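Long-range contacts in oxidoreductase, NAD-binding/iron-sulfur cluster-binding protein (PDB 6ZXU), which acts as a catabolic reductive dehalogenase, carrying cobalamin and two [4Fe-4S] clusters with which it probably strips halogen from organohalide substrates: residues P91-G96 against V187-F192; D421-M426 against V518-L523; L302-E307 against A718-S723; V145-F150 against F232-V237. One frame throughout, in Å; residues are numbered along the deposited sequence.

Interaction 1: P91-G96 against V187-F192; sequences PVAPLG and VRWMGF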
loop_
_atom_site.group_PDB
_atom_site.type_symbol
_atom_site.label_atom_id
_atom_site.label_comp_id
_atom_site.label_asym_id
_atom_site.label_seq_id
_atom_site.Cartn_x
_atom_site.Cartn_y
_atom_site.Cartn_z
ATOM N N PRO A 91 -5.560 20.775 -14.220
ATOM C CA PRO A 91 -6.859 21.427 -14.120
ATOM C C PRO A 91 -7.437 21.529 -12.701
ATOM O O PRO A 91 -7.295 20.598 -11.863
ATOM C CB PRO A 91 -7.779 20.514 -14.968
ATOM C CG PRO A 91 -7.136 19.165 -14.934
ATOM C CD PRO A 91 -5.632 19.437 -14.834
ATOM N N VAL A 92 -8.170 22.623 -12.472
ATOM C CA VAL A 92 -8.845 22.854 -11.206
ATOM C C VAL A 92 -10.356 22.596 -11.418
ATOM O O VAL A 92 -10.957 23.087 -12.345
ATOM C CB VAL A 92 -8.585 24.287 -10.758
ATOM C CG1 VAL A 92 -9.173 24.544 -9.420
ATOM C CG2 VAL A 92 -7.095 24.567 -10.765
ATOM N N ALA A 93 -10.941 21.801 -10.559
ATOM C CA ALA A 93 -12.337 21.548 -10.602
ATOM C C ALA A 93 -13.148 22.791 -10.163
ATOM O O ALA A 93 -12.657 23.654 -9.427
ATOM C CB ALA A 93 -12.656 20.364 -9.701
ATOM N N PRO A 94 -14.437 22.824 -10.516
ATOM C CA PRO A 94 -15.320 23.806 -9.940
ATOM C C PRO A 94 -15.435 23.664 -8.436
ATOM O O PRO A 94 -15.382 22.530 -7.873
ATOM C CB PRO A 94 -16.699 23.492 -10.578
ATOM C CG PRO A 94 -16.394 22.681 -11.754
ATOM C CD PRO A 94 -15.155 21.891 -11.405
ATOM N N LEU A 95 -15.564 24.814 -7.784
ATOM C CA LEU A 95 -15.706 24.819 -6.360
ATOM C C LEU A 95 -17.120 24.467 -5.980
ATOM O O LEU A 95 -18.069 25.072 -6.435
ATOM C CB LEU A 95 -15.314 26.170 -5.821
ATOM C CG LEU A 95 -15.276 26.291 -4.319
ATOM C CD1 LEU A 95 -13.975 25.759 -3.754
ATOM C CD2 LEU A 95 -15.474 27.743 -3.895
ATOM N N GLY A 96 -17.269 23.432 -5.183
ATOM C CA GLY A 96 -18.572 23.052 -4.654
ATOM C C GLY A 96 -18.875 23.695 -3.307
ATOM O O GLY A 96 -18.215 24.601 -2.869
ATOM N N VAL A 187 -5.984 19.039 -3.786
ATOM C CA VAL A 187 -6.513 20.416 -3.511
ATOM C C VAL A 187 -7.190 20.984 -4.796
ATOM O O VAL A 187 -8.247 21.595 -4.712
ATOM C CB VAL A 187 -5.388 21.327 -3.014
ATOM C CG1 VAL A 187 -5.816 22.778 -2.897
ATOM C CG2 VAL A 187 -4.870 20.849 -1.662
ATOM N N ARG A 188 -6.609 20.721 -5.957
ATOM C CA ARG A 188 -7.206 21.114 -7.254
ATOM C C ARG A 188 -8.574 20.491 -7.480
ATOM O O ARG A 188 -9.498 21.139 -7.950
ATOM C CB ARG A 188 -6.281 20.814 -8.395
ATOM C CG ARG A 188 -5.091 21.741 -8.486
ATOM C CD ARG A 188 -4.353 21.585 -9.796
ATOM N NE ARG A 188 -3.804 20.212 -10.016
ATOM C CZ ARG A 188 -2.596 19.803 -9.711
ATOM N NH1 ARG A 188 -1.701 20.581 -9.045
ATOM N NH2 ARG A 188 -2.247 18.551 -9.983
ATOM N N TRP A 189 -8.760 19.251 -7.058
ATOM C CA TRP A 189 -10.074 18.616 -7.150
ATOM C C TRP A 189 -11.105 19.111 -6.168
ATOM O O TRP A 189 -12.316 18.959 -6.379
ATOM C CB TRP A 189 -9.937 17.101 -7.020
ATOM C CG TRP A 189 -9.644 16.424 -8.322
ATOM C CD1 TRP A 189 -8.423 15.974 -8.805
ATOM C CD2 TRP A 189 -10.600 16.172 -9.344
ATOM N NE1 TRP A 189 -8.593 15.419 -10.053
ATOM C CE2 TRP A 189 -9.914 15.512 -10.412
ATOM C CE3 TRP A 189 -11.993 16.417 -9.460
ATOM C CZ2 TRP A 189 -10.559 15.126 -11.599
ATOM C CZ3 TRP A 189 -12.656 16.012 -10.669
ATOM C CH2 TRP A 189 -11.924 15.374 -11.706
ATOM N N MET A 190 -10.657 19.704 -5.059
ATOM C CA MET A 190 -11.532 20.360 -4.092
ATOM C C MET A 190 -11.925 21.789 -4.556
ATOM O O MET A 190 -12.835 22.392 -3.990
ATOM C CB MET A 190 -10.830 20.433 -2.739
ATOM C CG MET A 190 -10.930 19.128 -1.976
ATOM S SD MET A 190 -10.445 19.316 -0.220
ATOM C CE MET A 190 -8.774 19.990 -0.319
ATOM N N GLY A 191 -11.259 22.305 -5.596
ATOM C CA GLY A 191 -11.704 23.535 -6.253
ATOM C C GLY A 191 -10.713 24.676 -6.110
ATOM O O GLY A 191 -11.042 25.787 -6.497
ATOM N N PHE A 192 -9.487 24.420 -5.655
ATOM C CA PHE A 192 -8.521 25.464 -5.386
ATOM C C PHE A 192 -7.297 25.262 -6.178
ATOM O O PHE A 192 -6.763 24.143 -6.240
ATOM C CB PHE A 192 -8.145 25.522 -3.856
ATOM C CG PHE A 192 -9.297 25.724 -2.952
ATOM C CD1 PHE A 192 -10.121 24.657 -2.586
ATOM C CD2 PHE A 192 -9.623 26.990 -2.487
ATOM C CE1 PHE A 192 -11.254 24.840 -1.817
ATOM C CE2 PHE A 192 -10.724 27.165 -1.700
ATOM C CZ PHE A 192 -11.535 26.095 -1.337
HETATM O O HOH W 1 -5.739 18.702 -11.471
HETATM O O HOH W 2 -12.538 26.097 -8.861
HETATM O O HOH W 3 -14.685 20.272 -6.528
#

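Interaction 2: D421-M426 against V518-L523; sequences DYAVVM and VFTTDL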
loop_
_atom_site.group_PDB
_atom_site.type_symbol
_atom_site.label_atom_id
_atom_site.label_comp_id
_atom_site.label_asym_id
_atom_site.label_seq_id
_atom_site.Cartn_x
_atom_site.Cartn_y
_atom_site.Cartn_z
ATOM N N ASP A 421 10.911 -16.129 -15.512
ATOM C CA ASP A 421 11.187 -17.228 -14.579
ATOM C C ASP A 421 10.862 -17.000 -13.137
ATOM O O ASP A 421 10.609 -17.934 -12.435
ATOM C CB ASP A 421 12.678 -17.528 -14.667
ATOM C CG ASP A 421 13.093 -18.222 -16.034
ATOM O OD1 ASP A 421 12.213 -18.833 -16.675
ATOM O OD2 ASP A 421 14.295 -18.072 -16.438
ATOM N N TYR A 422 10.961 -15.746 -12.670
ATOM C CA TYR A 422 10.825 -15.438 -11.262
ATOM C C TYR A 422 9.805 -14.333 -11.024
ATOM O O TYR A 422 9.571 -13.509 -11.883
ATOM C CB TYR A 422 12.161 -14.995 -10.662
ATOM C CG TYR A 422 13.253 -16.006 -10.738
ATOM C CD1 TYR A 422 13.287 -17.070 -9.832
ATOM C CD2 TYR A 422 14.166 -16.002 -11.812
ATOM C CE1 TYR A 422 14.237 -18.057 -9.923
ATOM C CE2 TYR A 422 15.116 -16.990 -11.919
ATOM C CZ TYR A 422 15.148 -17.986 -10.977
ATOM O OH TYR A 422 16.076 -18.952 -11.037
ATOM N N ALA A 423 9.214 -14.353 -9.839
ATOM C CA ALA A 423 8.274 -13.305 -9.389
ATOM C C ALA A 423 8.836 -12.713 -8.127
ATOM O O ALA A 423 9.182 -13.439 -7.179
ATOM C CB ALA A 423 6.891 -13.880 -9.103
ATOM N N VAL A 424 9.042 -11.415 -8.145
ATOM C CA VAL A 424 9.388 -10.653 -6.948
ATOM C C VAL A 424 8.082 -10.012 -6.449
ATOM O O VAL A 424 7.390 -9.322 -7.163
ATOM C CB VAL A 424 10.417 -9.578 -7.226
ATOM C CG1 VAL A 424 10.811 -8.841 -5.923
ATOM C CG2 VAL A 424 11.627 -10.243 -7.872
ATOM N N VAL A 425 7.709 -10.383 -5.223
ATOM C CA VAL A 425 6.452 -10.010 -4.632
ATOM C C VAL A 425 6.754 -9.065 -3.472
ATOM O O VAL A 425 7.558 -9.354 -2.571
ATOM C CB VAL A 425 5.715 -11.230 -4.075
ATOM C CG1 VAL A 425 4.312 -10.874 -3.629
ATOM C CG2 VAL A 425 5.660 -12.299 -5.138
ATOM N N MET A 426 6.049 -7.941 -3.472
ATOM C CA MET A 426 6.192 -6.954 -2.388
ATOM C C MET A 426 4.853 -6.587 -1.831
ATOM O O MET A 426 3.875 -6.554 -2.543
ATOM C CB MET A 426 6.912 -5.757 -2.864
ATOM C CG MET A 426 8.319 -6.130 -3.184
ATOM S SD MET A 426 9.305 -4.886 -4.004
ATOM C CE MET A 426 8.416 -4.814 -5.580
ATOM N N VAL A 518 3.664 -7.214 -7.830
ATOM C CA VAL A 518 4.547 -8.237 -8.373
ATOM C C VAL A 518 5.279 -7.684 -9.586
ATOM O O VAL A 518 4.723 -6.942 -10.386
ATOM C CB VAL A 518 3.782 -9.497 -8.786
ATOM C CG1 VAL A 518 4.720 -10.522 -9.337
ATOM C CG2 VAL A 518 3.033 -10.083 -7.642
ATOM N N PHE A 519 6.596 -7.919 -9.656
ATOM C CA PHE A 519 7.250 -7.846 -10.942
ATOM C C PHE A 519 7.926 -9.142 -11.228
ATOM O O PHE A 519 8.506 -9.758 -10.340
ATOM C CB PHE A 519 8.220 -6.662 -11.148
ATOM C CG PHE A 519 9.501 -6.783 -10.449
ATOM C CD1 PHE A 519 9.657 -6.257 -9.154
ATOM C CD2 PHE A 519 10.626 -7.276 -11.113
ATOM C CE1 PHE A 519 10.867 -6.322 -8.512
ATOM C CE2 PHE A 519 11.841 -7.361 -10.441
ATOM C CZ PHE A 519 11.954 -6.897 -9.156
ATOM N N THR A 520 7.786 -9.567 -12.481
ATOM C CA THR A 520 8.447 -10.786 -12.949
ATOM C C THR A 520 9.781 -10.430 -13.593
ATOM O O THR A 520 9.954 -9.321 -14.090
ATOM C CB THR A 520 7.560 -11.564 -13.882
ATOM O OG1 THR A 520 7.085 -10.736 -14.948
ATOM C CG2 THR A 520 6.326 -12.113 -13.079
ATOM N N THR A 521 10.705 -11.369 -13.564
ATOM C CA THR A 521 12.016 -11.161 -14.110
ATOM C C THR A 521 12.701 -12.466 -14.441
ATOM O O THR A 521 12.379 -13.502 -13.910
ATOM C CB THR A 521 12.877 -10.306 -13.161
ATOM O OG1 THR A 521 14.134 -9.944 -13.772
ATOM C CG2 THR A 521 13.116 -10.923 -11.808
ATOM N N ASP A 522 13.784 -12.351 -15.246
ATOM C CA ASP A 522 14.744 -13.453 -15.465
ATOM C C ASP A 522 16.000 -13.390 -14.618
ATOM O O ASP A 522 16.791 -14.341 -14.631
ATOM C CB ASP A 522 15.124 -13.532 -16.972
ATOM C CG ASP A 522 13.970 -13.987 -17.830
ATOM O OD1 ASP A 522 13.103 -14.833 -17.340
ATOM O OD2 ASP A 522 13.914 -13.454 -18.984
ATOM N N LEU A 523 16.196 -12.343 -13.809
ATOM C CA LEU A 523 17.345 -12.316 -12.923
ATOM C C LEU A 523 17.398 -13.505 -12.016
ATOM O O LEU A 523 16.471 -13.766 -11.275
ATOM C CB LEU A 523 17.338 -11.064 -12.085
ATOM C CG LEU A 523 18.480 -10.896 -11.134
ATOM C CD1 LEU A 523 19.748 -10.583 -11.928
ATOM C CD2 LEU A 523 18.199 -9.792 -10.117
HETATM O O HOH W 4 16.529 -16.916 -15.226
#

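Interaction 3: L302-E307 against A718-S723; sequences LVVRQE and ARLKSS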
loop_
_atom_site.group_PDB
_atom_site.type_symbol
_atom_site.label_atom_id
_atom_site.label_comp_id
_atom_site.label_asym_id
_atom_site.label_seq_id
_atom_site.Cartn_x
_atom_site.Cartn_y
_atom_site.Cartn_z
ATOM N N LEU A 302 -3.613 -27.389 0.352
ATOM C CA LEU A 302 -3.323 -28.204 -0.833
ATOM C C LEU A 302 -3.264 -27.435 -2.149
ATOM O O LEU A 302 -4.130 -26.637 -2.444
ATOM C CB LEU A 302 -4.373 -29.286 -0.943
ATOM C CG LEU A 302 -4.193 -30.400 -1.953
ATOM C CD1 LEU A 302 -2.900 -31.171 -1.736
ATOM C CD2 LEU A 302 -5.415 -31.300 -1.798
ATOM N N VAL A 303 -2.184 -27.600 -2.898
ATOM C CA VAL A 303 -2.027 -27.033 -4.249
ATOM C C VAL A 303 -1.726 -28.231 -5.191
ATOM O O VAL A 303 -0.732 -28.971 -5.010
ATOM C CB VAL A 303 -0.877 -26.009 -4.300
ATOM C CG1 VAL A 303 -0.670 -25.449 -5.706
ATOM C CG2 VAL A 303 -1.147 -24.887 -3.311
ATOM N N VAL A 304 -2.603 -28.445 -6.141
ATOM C CA VAL A 304 -2.428 -29.565 -7.124
ATOM C C VAL A 304 -2.161 -28.913 -8.474
ATOM O O VAL A 304 -3.082 -28.650 -9.238
ATOM C CB VAL A 304 -3.699 -30.433 -7.158
ATOM C CG1 VAL A 304 -3.452 -31.672 -8.053
ATOM C CG2 VAL A 304 -4.108 -30.850 -5.739
ATOM N N ARG A 305 -0.881 -28.681 -8.770
ATOM C CA ARG A 305 -0.519 -27.900 -9.931
ATOM C C ARG A 305 -1.020 -28.496 -11.235
ATOM O O ARG A 305 -1.456 -27.754 -12.148
ATOM C CB ARG A 305 0.967 -27.754 -10.025
ATOM C CG ARG A 305 1.557 -26.878 -8.954
ATOM C CD ARG A 305 3.052 -27.066 -8.923
ATOM N NE ARG A 305 3.637 -26.022 -8.153
ATOM C CZ ARG A 305 3.561 -25.956 -6.831
ATOM N NH1 ARG A 305 2.892 -26.861 -6.110
ATOM N NH2 ARG A 305 4.107 -24.922 -6.247
ATOM N N GLN A 306 -1.029 -29.832 -11.352
ATOM C CA GLN A 306 -1.506 -30.429 -12.601
ATOM C C GLN A 306 -2.987 -30.239 -12.819
ATOM O O GLN A 306 -3.451 -30.418 -13.929
ATOM C CB GLN A 306 -1.163 -31.911 -12.676
ATOM C CG GLN A 306 0.289 -32.129 -12.872
ATOM C CD GLN A 306 0.601 -33.633 -13.010
ATOM O OE1 GLN A 306 0.780 -34.312 -12.027
ATOM N NE2 GLN A 306 0.512 -34.117 -14.177
ATOM N N GLU A 307 -3.741 -29.818 -11.800
ATOM C CA GLU A 307 -5.166 -29.620 -11.958
ATOM C C GLU A 307 -5.582 -28.120 -12.007
ATOM O O GLU A 307 -6.760 -27.818 -12.023
ATOM C CB GLU A 307 -5.894 -30.313 -10.847
ATOM C CG GLU A 307 -5.703 -31.830 -10.889
ATOM C CD GLU A 307 -6.408 -32.618 -9.729
ATOM O OE1 GLU A 307 -6.013 -33.814 -9.392
ATOM O OE2 GLU A 307 -7.356 -32.034 -9.099
ATOM N N ALA A 718 -7.386 -37.976 -0.316
ATOM C CA ALA A 718 -7.625 -39.384 -0.491
ATOM C C ALA A 718 -7.453 -39.790 -1.955
ATOM O O ALA A 718 -6.772 -40.743 -2.281
ATOM C CB ALA A 718 -9.015 -39.737 -0.010
ATOM N N ARG A 719 -8.020 -39.022 -2.870
ATOM C CA ARG A 719 -7.909 -39.301 -4.303
ATOM C C ARG A 719 -6.493 -39.211 -4.802
ATOM O O ARG A 719 -6.014 -40.103 -5.513
ATOM C CB ARG A 719 -8.790 -38.332 -5.061
ATOM C CG ARG A 719 -8.707 -38.439 -6.564
ATOM C CD ARG A 719 -9.782 -37.589 -7.262
ATOM N NE ARG A 719 -9.631 -36.167 -6.897
ATOM C CZ ARG A 719 -8.698 -35.371 -7.367
ATOM N NH1 ARG A 719 -7.782 -35.783 -8.250
ATOM N NH2 ARG A 719 -8.658 -34.134 -6.957
ATOM N N LEU A 720 -5.771 -38.176 -4.440
ATOM C CA LEU A 720 -4.438 -38.086 -4.873
ATOM C C LEU A 720 -3.564 -39.242 -4.369
ATOM O O LEU A 720 -2.626 -39.653 -5.064
ATOM C CB LEU A 720 -3.817 -36.784 -4.456
ATOM C CG LEU A 720 -4.565 -35.588 -5.095
ATOM C CD1 LEU A 720 -4.106 -34.376 -4.359
ATOM C CD2 LEU A 720 -4.310 -35.428 -6.563
ATOM N N LYS A 721 -3.814 -39.693 -3.156
ATOM C CA LYS A 721 -3.000 -40.764 -2.526
ATOM C C LYS A 721 -3.150 -42.097 -3.314
ATOM O O LYS A 721 -2.199 -42.834 -3.458
ATOM C CB LYS A 721 -3.456 -40.978 -1.055
ATOM C CG LYS A 721 -2.622 -41.907 -0.169
ATOM N N SER A 722 -4.321 -42.351 -3.853
ATOM C CA SER A 722 -4.519 -43.496 -4.674
ATOM C C SER A 722 -3.778 -43.468 -6.023
ATOM O O SER A 722 -3.665 -44.485 -6.644
ATOM C CB SER A 722 -5.982 -43.818 -4.822
ATOM O OG SER A 722 -6.649 -42.946 -5.648
ATOM N N SER A 723 -3.189 -42.337 -6.406
ATOM C CA SER A 723 -2.285 -42.304 -7.566
ATOM C C SER A 723 -0.838 -42.080 -7.162
ATOM O O SER A 723 0.008 -41.886 -8.036
ATOM C CB SER A 723 -2.721 -41.179 -8.558
ATOM O OG SER A 723 -3.925 -41.534 -9.238
#

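Interaction 4: V145-F150 against F232-V237; sequences VFAVQF and FRLGVV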
loop_
_atom_site.group_PDB
_atom_site.type_symbol
_atom_site.label_atom_id
_atom_site.label_comp_id
_atom_site.label_asym_id
_atom_site.label_seq_id
_atom_site.Cartn_x
_atom_site.Cartn_y
_atom_site.Cartn_z
ATOM N N VAL A 145 4.573 22.164 3.478
ATOM C CA VAL A 145 5.935 21.769 3.288
ATOM C C VAL A 145 6.088 20.408 3.968
ATOM O O VAL A 145 5.557 20.200 5.061
ATOM C CB VAL A 145 6.921 22.757 3.924
ATOM C CG1 VAL A 145 8.333 22.462 3.520
ATOM C CG2 VAL A 145 6.559 24.195 3.515
ATOM N N PHE A 146 6.753 19.489 3.300
ATOM C CA PHE A 146 6.987 18.161 3.862
ATOM C C PHE A 146 8.342 17.654 3.523
ATOM O O PHE A 146 8.927 18.032 2.514
ATOM C CB PHE A 146 5.919 17.191 3.476
ATOM C CG PHE A 146 5.857 16.950 2.009
ATOM C CD1 PHE A 146 6.735 16.009 1.433
ATOM C CD2 PHE A 146 4.928 17.577 1.224
ATOM C CE1 PHE A 146 6.652 15.743 0.087
ATOM C CE2 PHE A 146 4.895 17.355 -0.165
ATOM C CZ PHE A 146 5.781 16.451 -0.739
ATOM N N ALA A 147 8.887 16.812 4.401
ATOM C CA ALA A 147 10.205 16.195 4.226
ATOM C C ALA A 147 9.961 14.684 4.126
ATOM O O ALA A 147 9.067 14.107 4.764
ATOM C CB ALA A 147 11.146 16.479 5.354
ATOM N N VAL A 148 10.748 14.060 3.310
ATOM C CA VAL A 148 10.845 12.598 3.320
ATOM C C VAL A 148 12.259 12.245 3.722
ATOM O O VAL A 148 13.226 12.668 3.083
ATOM C CB VAL A 148 10.456 12.010 1.913
ATOM C CG1 VAL A 148 10.772 10.497 1.808
ATOM C CG2 VAL A 148 9.019 12.272 1.636
ATOM N N GLN A 149 12.424 11.365 4.685
ATOM C CA GLN A 149 13.764 10.909 5.077
ATOM C C GLN A 149 14.443 10.042 4.028
ATOM O O GLN A 149 13.810 9.294 3.315
ATOM C CB GLN A 149 13.690 10.133 6.429
ATOM C CG GLN A 149 15.080 9.921 7.003
ATOM C CD GLN A 149 15.166 9.465 8.455
ATOM O OE1 GLN A 149 16.208 9.621 9.103
ATOM N NE2 GLN A 149 14.131 8.848 8.935
ATOM N N PHE A 150 15.758 10.173 3.919
ATOM C CA PHE A 150 16.546 9.295 3.097
ATOM C C PHE A 150 16.271 7.880 3.489
ATOM O O PHE A 150 16.065 7.591 4.666
ATOM C CB PHE A 150 18.072 9.538 3.328
ATOM C CG PHE A 150 18.665 10.630 2.484
ATOM C CD1 PHE A 150 17.895 11.540 1.869
ATOM C CD2 PHE A 150 20.045 10.757 2.388
ATOM C CE1 PHE A 150 18.441 12.574 1.121
ATOM C CE2 PHE A 150 20.602 11.777 1.640
ATOM C CZ PHE A 150 19.789 12.708 1.010
ATOM N N PHE A 232 17.305 14.033 4.265
ATOM C CA PHE A 232 15.959 14.147 3.807
ATOM C C PHE A 232 15.945 15.046 2.528
ATOM O O PHE A 232 16.929 15.708 2.225
ATOM C CB PHE A 232 15.045 14.756 4.881
ATOM C CG PHE A 232 15.426 16.154 5.256
ATOM C CD1 PHE A 232 16.381 16.378 6.219
ATOM C CD2 PHE A 232 14.891 17.230 4.596
ATOM C CE1 PHE A 232 16.766 17.674 6.550
ATOM C CE2 PHE A 232 15.256 18.541 4.945
ATOM C CZ PHE A 232 16.179 18.753 5.907
ATOM N N ARG A 233 14.806 15.033 1.834
ATOM C CA ARG A 233 14.499 15.929 0.764
ATOM C C ARG A 233 13.136 16.498 0.971
ATOM O O ARG A 233 12.353 15.954 1.764
ATOM C CB ARG A 233 14.624 15.254 -0.623
ATOM C CG ARG A 233 15.945 14.583 -0.840
ATOM C CD ARG A 233 17.134 15.545 -1.030
ATOM N NE ARG A 233 17.022 16.199 -2.324
ATOM C CZ ARG A 233 17.937 16.993 -2.872
ATOM N NH1 ARG A 233 19.085 17.254 -2.299
ATOM N NH2 ARG A 233 17.694 17.468 -4.077
ATOM N N LEU A 234 12.854 17.624 0.273
ATOM C CA LEU A 234 11.623 18.411 0.455
ATOM C C LEU A 234 10.678 18.429 -0.720
ATOM O O LEU A 234 11.104 18.362 -1.854
ATOM C CB LEU A 234 11.964 19.869 0.728
ATOM C CG LEU A 234 12.820 20.113 1.961
ATOM C CD1 LEU A 234 13.413 21.539 1.892
ATOM C CD2 LEU A 234 11.963 19.936 3.210
ATOM N N GLY A 235 9.381 18.481 -0.415
ATOM C CA GLY A 235 8.356 18.790 -1.370
ATOM C C GLY A 235 7.495 19.900 -0.758
ATOM O O GLY A 235 7.420 20.046 0.453
ATOM N N VAL A 236 6.842 20.673 -1.616
ATOM C CA VAL A 236 5.968 21.806 -1.238
ATOM C C VAL A 236 4.744 21.794 -2.131
ATOM O O VAL A 236 4.799 21.471 -3.321
ATOM C CB VAL A 236 6.693 23.151 -1.376
ATOM C CG1 VAL A 236 5.719 24.280 -1.139
ATOM C CG2 VAL A 236 7.886 23.221 -0.430
ATOM N N VAL A 237 3.612 22.071 -1.536
ATOM C CA VAL A 237 2.433 22.421 -2.299
ATOM C C VAL A 237 2.065 23.883 -1.938
ATOM O O VAL A 237 1.780 24.201 -0.775
ATOM C CB VAL A 237 1.257 21.503 -1.970
ATOM C CG1 VAL A 237 0.022 21.932 -2.717
ATOM C CG2 VAL A 237 1.609 20.033 -2.309
#

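Interaction 1: P91-G96 against V187-F192
The extended loop 91-96 passes across the C-terminal end of helix 168-190, with the CA atoms of Leu95 and Gly191 4.2 Å apart and those of Val92 and Arg188 4.6 Å. One direct backbone bond joins the two: Ala93 N donates to Arg188 O at 3.1 Å from above the carbonyl plane, while Gly191 N reaches that oxygen from the opposite face, so two N-H groups grip it. Gly191, at phi 115°, ends the helix in a Schellman motif. Its CA makes a CA-H...O contact of 3.3 Å with Ala93 O, and a CB here would clash with Leu95 CD1. A water donates to both Trp189 O and Pro94 O, at 2.7 Å each, linking another carbonyl of the helix end to the loop.

Leu95 brings CD1 obliquely onto the Phe192 ring, 3.5 Å from CZ, because a chi1 of -174° sets its CG opposite the backbone N. Ala93 CB rests 4.0 Å from CE3 of Trp189. Val92 straddles the turn, CG1 against the Gly191 carbonyl and CG2 across the aliphatic part of Arg188 at about a right angle. Beyond that stem the Arg188 guanidinium bonds to the carbonyls of Phe87, Leu88 and Ala194.

Interaction 2: D421-M426 against V518-L523
Val424 and Phe519 form the tight part of this antiparallel strand pair. Val424 N donates to Phe519 O at 2.8 Å, Phe519 N returns a bond to Val424 O at 3.0 Å, and both side chains leave the same face of the sheet. A chi1 of 74° sets Phe519 CG between its backbone N and carbonyl carbon, which turns the ring over its neighbour: Val424 CB lies 3.8 Å from the ring centroid in a CH-pi contact, and Met426 CE meets the ring edge 4.0 Å from CD1. Replacing Phe519 with an alanine is likely to strip Val424 CB of its flat cover and leave Met426 CE without a wall. On the other face Val518 CG1 touches Ala423 CB at 4.0 Å.

Past the hydrogen-bonded pair Tyr422-Thr521 the contact loosens toward solvent. Asp421 N donates to Asp522 OD1 at 3.1 Å, yet Asp421 OD2 stands 3.6 Å from that oxygen, a like-charge approach probably eased by Lys363, salt-bridged to Asp522 OD2.

Strands 422-429 and 514-521 are the inner pair of a four-stranded antiparallel sheet. Helices 376-390 and 445-469 pack on the Val424-Phe519 face; helix 486-492, whose His486 belongs to the cobalamin site, packs against Val425 and Val518.

Interaction 3: L302-E307 against A718-S723
Glu307 and Arg719 form a salt bridge beside a small apolar patch of Leu302, Val304 and Leu720, in a sparse surface contact that joins the end of the C-terminal helix 713-721 to a loop that lines the cobalamin pocket. The motif is a bidentate, end-on carboxylate-guanidinium pair, and the meeting is one of side chains alone: the closest CA atoms, those of Val304 and Leu720, are 9.0 Å apart, and only 174 Å² is buried between the two segments.

The loop is itself anchored. Leu302 and Val304 hydrogen-bond to the chain at Glu566 and Gly564, on either side of Tyr565 of the cobalamin site, and Val303 touches the cofactor. A short 3-10 turn at 305-307 then presents Glu307.

The two Leu720 methyls fork against Val304, the side chains meeting tip to tip: CD1 lies 3.8 Å from Val304 CG2 and CD2 lies 4.1 Å from Val304 CG1. Leu302 CD2 adds a looser touch, 4.2 Å from Leu720 CD1, and the Leu302 side chain also touches Ala716 and Arg717 of the same helix.

Glu307 reaches out with its chain extended beyond CG, and Arg719 comes from the opposite direction, bent at chi3 (60°), with its NE salt-bridged to Glu711. Both residues also touch a crystal neighbour, so their pose may partly reflect the lattice. The carboxylate and guanidinium planes are 39° apart and the two bonds are unequal: Arg719 NH1 meets Glu307 OE1 at 2.9 Å and nearly straight (170°), whereas Arg719 NH2 reaches the syn lone pair of Glu307 OE2 at a longer 3.3 Å.

Interaction 4: V145-F150 against F232-V237
The ring of Phe146 fills the hollow left by Gly235 on the neighbouring strand, in the middle of an antiparallel sheet ordered 121-126, 142-149, 232-239, 194-198. Four backbone bonds fix the register, among them Phe146 N to Gly235 O and Gly235 N to Phe146 O, both 3.0 Å and close to straight. With chi1 at 63°, Phe146 swings its ring over the neighbouring strand at Gly235, whose CA sits over the face, 3.9 Å from the centroid, in a CH-pi contact. A CB on Gly235 would clash with Phe146 CZ, so the bump and the hollow are matched. A serine in place of Phe146 would probably leave Gly235 uncovered on this face and open a gap toward Ile179 of helix 168-190.

On the reverse face Ala147 supplies the low ground. Two larger groups of the other strand meet its CB, Phe232 CD2 at 3.9 Å and Leu234 CD2 at 4.1 Å. Val145 and Val236 stand side by side, CG1 to CG2 at 4.0 Å, under Leu209 and Leu206 of helix 206-212.

Phe150 lies at the end of the pair, its ring against Phe232 and Arg233. Arg233, bent at chi2 and chi3, carries its guanidinium to salt bridges with Asp173 and Glu63 and a hydrogen bond to Pro62 O, and its stem passes the rim of the Phe150 ring: Arg233 CG lies in the ring plane, 3.8 Å from CE1.

Overall arrangement
Interactions 2 and 4 are core contacts: each joins the inner two strands of a four-stranded antiparallel sheet of order 1-2-4-3, and in each a phenylalanine ring covers the partner strand. Two sheets of like topology, their contacts about 31 Å apart between centres, are consistent with a repeated fold, although of these two only interaction 2 lies near the cobalamin site. Interactions 1 and 3 are surface contacts, about 57 Å apart between centres and on opposite sides of the chain's centre. Interaction 1 relies on backbone and water bonds at a helix end, interaction 3 on a salt bridge beside a few apolar tips. Helix 168-190 ends in interaction 1 and packs on the sheet of interaction 4.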